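Pex (Synechococcus elongatus PCC 7942, PDB 2E1N) modifies the cyanobacterial circadian clock by extending its period, probably acting as a DNA-binding transcriptional regulator of the PadR-like family. Local coordinates at residues Val39-Arg44 / Gln116-Tyr121. Residues are numbered along the deposited sequence; the frame is centred on the assembly and turned at random.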
ATOM      1  N   VAL B  39      12.500 -11.267   4.967  1.00 30.24           N
ATOM      2  CA  VAL B  39      13.610 -12.193   4.798  1.00 30.28           C
ATOM      3  C   VAL B  39      13.934 -12.860   6.111  1.00 31.25           C
ATOM      4  O   VAL B  39      14.079 -14.083   6.179  1.00 31.75           O
ATOM      5  CB  VAL B  39      14.823 -11.467   4.208  1.00 30.98           C
ATOM      6  CG1 VAL B  39      16.073 -12.331   4.250  1.00 29.85           C
ATOM      7  CG2 VAL B  39      14.494 -10.995   2.755  1.00 30.27           C
ATOM      8  N   LEU B  40      13.998 -12.097   7.187  1.00 30.65           N
ATOM      9  CA  LEU B  40      14.275 -12.693   8.481  1.00 29.43           C
ATOM     10  C   LEU B  40      13.212 -13.668   8.971  1.00 30.99           C
ATOM     11  O   LEU B  40      13.550 -14.713   9.542  1.00 31.97           O
ATOM     12  CB  LEU B  40      14.582 -11.606   9.513  1.00 30.27           C
ATOM     13  CG  LEU B  40      15.943 -10.890   9.314  1.00 27.47           C
ATOM     14  CD1 LEU B  40      16.106  -9.809  10.395  1.00 29.77           C
ATOM     15  CD2 LEU B  40      17.193 -11.853   9.275  1.00 33.20           C
ATOM     16  N   ALA B  41      11.943 -13.361   8.690  1.00 31.26           N
ATOM     17  CA  ALA B  41      10.824 -14.285   8.986  1.00 31.08           C
ATOM     18  C   ALA B  41      11.040 -15.649   8.295  1.00 31.29           C
ATOM     19  O   ALA B  41      10.794 -16.692   8.923  1.00 31.51           O
ATOM     20  CB  ALA B  41       9.487 -13.657   8.586  1.00 32.18           C
ATOM     21  N   VAL B  42      11.512 -15.641   7.051  1.00 31.09           N
ATOM     22  CA  VAL B  42      11.827 -16.870   6.321  1.00 31.62           C
ATOM     23  C   VAL B  42      13.002 -17.617   6.933  1.00 31.05           C
ATOM     24  O   VAL B  42      12.911 -18.814   7.214  1.00 31.82           O
ATOM     25  CB  VAL B  42      12.073 -16.597   4.816  1.00 31.27           C
ATOM     26  CG1 VAL B  42      12.484 -17.889   4.078  1.00 33.49           C
ATOM     27  CG2 VAL B  42      10.824 -15.978   4.185  1.00 31.50           C
ATOM     28  N   LEU B  43      14.105 -16.895   7.157  1.00 31.76           N
ATOM     29  CA  LEU B  43      15.355 -17.491   7.598  1.00 32.53           C
ATOM     30  C   LEU B  43      15.290 -18.049   9.023  1.00 34.33           C
ATOM     31  O   LEU B  43      16.107 -18.889   9.401  1.00 34.28           O
ATOM     32  CB  LEU B  43      16.481 -16.460   7.434  1.00 32.25           C
ATOM     33  CG  LEU B  43      16.804 -16.045   6.002  1.00 32.07           C
ATOM     34  CD1 LEU B  43      18.034 -15.112   5.990  1.00 29.03           C
ATOM     35  CD2 LEU B  43      17.070 -17.264   5.061  1.00 31.50           C
ATOM     36  N   ARG B  44      14.326 -17.583   9.824  1.00 34.78           N
ATOM     37  CA  ARG B  44      14.105 -18.164  11.142  1.00 35.96           C
ATOM     38  C   ARG B  44      13.614 -19.617  11.065  1.00 38.52           C
ATOM     39  O   ARG B  44      13.748 -20.339  12.060  1.00 39.39           O
ATOM     40  CB  ARG B  44      13.152 -17.316  11.977  1.00 36.01           C
ATOM     41  CG  ARG B  44      13.813 -16.013  12.420  1.00 35.58           C
ATOM     42  CD  ARG B  44      12.866 -15.126  13.213  1.00 37.76           C
ATOM     43  NE  ARG B  44      12.245 -15.856  14.300  1.00 41.64           N
ATOM     44  CZ  ARG B  44      12.818 -16.117  15.459  1.00 44.95           C
ATOM     45  NH1 ARG B  44      14.053 -15.733  15.725  1.00 45.21           N
ATOM     46  NH2 ARG B  44      12.131 -16.781  16.360  1.00 47.18           N
ATOM     47  N   GLN B 116       8.799 -10.485  13.857  1.00 38.62           N
ATOM     48  CA  GLN B 116       7.520 -10.095  14.459  1.00 40.03           C
ATOM     49  C   GLN B 116       6.900  -8.881  13.781  1.00 39.79           C
ATOM     50  O   GLN B 116       5.683  -8.820  13.609  1.00 40.18           O
ATOM     51  CB  GLN B 116       7.716  -9.797  15.942  1.00 40.39           C
ATOM     52  CG  GLN B 116       8.039 -11.014  16.798  1.00 44.10           C
ATOM     53  CD  GLN B 116       7.779 -10.771  18.261  1.00 47.13           C
ATOM     54  OE1 GLN B 116       6.679 -10.349  18.640  1.00 55.70           O
ATOM     55  NE2 GLN B 116       8.772 -11.019  19.095  1.00 49.77           N
ATOM     56  N   LEU B 117       7.724  -7.910  13.391  1.00 39.57           N
ATOM     57  CA  LEU B 117       7.230  -6.704  12.747  1.00 39.43           C
ATOM     58  C   LEU B 117       6.571  -7.032  11.381  1.00 40.01           C
ATOM     59  O   LEU B 117       5.592  -6.391  10.984  1.00 39.98           O
ATOM     60  CB  LEU B 117       8.341  -5.680  12.565  1.00 39.88           C
ATOM     61  CG  LEU B 117       8.984  -5.052  13.811  1.00 39.83           C
ATOM     62  CD1 LEU B 117      10.148  -4.178  13.369  1.00 40.58           C
ATOM     63  CD2 LEU B 117       7.984  -4.252  14.607  1.00 44.88           C
ATOM     64  N   TRP B 118       7.125  -8.007  10.658  1.00 39.80           N
ATOM     65  CA  TRP B 118       6.497  -8.532   9.447  1.00 40.02           C
ATOM     66  C   TRP B 118       5.112  -9.116   9.735  1.00 41.22           C
ATOM     67  O   TRP B 118       4.104  -8.680   9.152  1.00 40.48           O
ATOM     68  CB  TRP B 118       7.411  -9.599   8.826  1.00 40.15           C
ATOM     69  CG  TRP B 118       6.850 -10.357   7.679  1.00 37.79           C
ATOM     70  CD1 TRP B 118       6.601 -11.707   7.621  1.00 38.12           C
ATOM     71  CD2 TRP B 118       6.496  -9.832   6.412  1.00 37.65           C
ATOM     72  NE1 TRP B 118       6.090 -12.040   6.396  1.00 38.80           N
ATOM     73  CE2 TRP B 118       6.029 -10.908   5.629  1.00 37.35           C
ATOM     74  CE3 TRP B 118       6.514  -8.544   5.857  1.00 38.32           C
ATOM     75  CZ2 TRP B 118       5.585 -10.740   4.337  1.00 38.86           C
ATOM     76  CZ3 TRP B 118       6.085  -8.384   4.582  1.00 41.13           C
ATOM     77  CH2 TRP B 118       5.611  -9.480   3.830  1.00 40.46           C
ATOM     78  N   GLU B 119       5.069 -10.068  10.649  1.00 42.75           N
ATOM     79  CA  GLU B 119       3.830 -10.793  10.934  1.00 45.78           C
ATOM     80  C   GLU B 119       2.747  -9.833  11.440  1.00 46.96           C
ATOM     81  O   GLU B 119       1.569  -9.909  11.027  1.00 46.59           O
ATOM     82  CB  GLU B 119       4.058 -11.917  11.943  1.00 46.48           C
ATOM     83  CG  GLU B 119       5.130 -12.947  11.577  1.00 49.24           C
ATOM     84  CD  GLU B 119       4.807 -13.820  10.338  1.00 54.34           C
ATOM     85  OE1 GLU B 119       5.765 -14.426   9.791  1.00 57.83           O
ATOM     86  OE2 GLU B 119       3.626 -13.926   9.925  1.00 57.28           O
ATOM     87  N   ARG B 120       3.144  -8.905  12.301  1.00 48.19           N
ATOM     88  CA  ARG B 120       2.185  -7.918  12.807  1.00 49.70           C
ATOM     89  C   ARG B 120       1.649  -7.059  11.654  1.00 49.93           C
ATOM     90  O   ARG B 120       0.437  -6.847  11.545  1.00 49.24           O
ATOM     91  CB  ARG B 120       2.792  -7.086  13.944  1.00 50.15           C
ATOM     92  CG  ARG B 120       2.946  -7.892  15.245  1.00 52.31           C
ATOM     93  CD  ARG B 120       2.918  -7.017  16.512  1.00 55.63           C
ATOM     94  NE  ARG B 120       3.264  -7.761  17.739  1.00 58.52           N
ATOM     95  CZ  ARG B 120       2.454  -7.971  18.788  1.00 60.08           C
ATOM     96  NH1 ARG B 120       1.205  -7.521  18.808  1.00 61.52           N
ATOM     97  NH2 ARG B 120       2.899  -8.655  19.841  1.00 61.16           N
ATOM     98  N   TYR B 121       2.547  -6.616  10.774  1.00 49.82           N
ATOM     99  CA  TYR B 121       2.172  -5.871   9.582  1.00 50.74           C
ATOM    100  C   TYR B 121       1.166  -6.645   8.723  1.00 51.67           C
ATOM    101  O   TYR B 121       0.208  -6.060   8.185  1.00 51.54           O
ATOM    102  CB  TYR B 121       3.420  -5.548   8.762  1.00 50.42           C
ATOM    103  CG  TYR B 121       3.160  -4.844   7.459  1.00 50.19           C
ATOM    104  CD1 TYR B 121       3.180  -3.460   7.384  1.00 49.18           C
ATOM    105  CD2 TYR B 121       2.922  -5.567   6.293  1.00 50.91           C
ATOM    106  CE1 TYR B 121       2.960  -2.812   6.200  1.00 49.73           C
ATOM    107  CE2 TYR B 121       2.699  -4.929   5.109  1.00 51.78           C
ATOM    108  CZ  TYR B 121       2.717  -3.550   5.068  1.00 51.76           C
ATOM    109  OH  TYR B 121       2.510  -2.907   3.867  1.00 54.13           O
TER
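Ala41 on helix 32-43 meets Trp118 on helix 110-123 through its methyl group, and the two CA atoms, 7.2 Å apart, are the nearest pair between Val39-Arg44 and Gln116-Tyr121. From CB of Trp118, CG stands anti to the backbone N (chi1 173°), which sets the five-membered ring beside the Ala41 methyl. Trp118 CB stays 4.6 Å from Ala41 CB, and CG comes only slightly nearer. The closest approach is made at Trp118 CD1, 3.6 Å from Ala41 CB, with the methyl arriving obliquely to the ring. Trp118 NE1 lies 4.4 Å from Ala41 CB, and the six-membered ring then runs away from Ala41. The indole also meets the ring of Tyr38, the planes inclined at about 60°, and Trp118 touches Leu57 of helix 50-60. This is the winged-helix fold of PadR-like regulators: helix 32-43 packs among helices 50-60 and 68-80, strands 84-89 and 98-103 form the wing, and helix 110-123 follows it and returns across helix 32-43. On that last helix, Leu117 and Tyr121 pack against Phe22 of the second subunit. Glu119 borders the contact on its exposed side: a bend at chi2 (-66°) brings the carboxylate nearer to Ala41, and Glu119 OE1 reaches 4.0 Å from Ala41 CB, a loose approach to the methyl. No hydrogen bond joins the two segments, and just 77 Å² is buried between them. Ala115, about one turn before Trp118, also touches Ala41, while Arg44 forms a salt bridge to Asp109 through NH1.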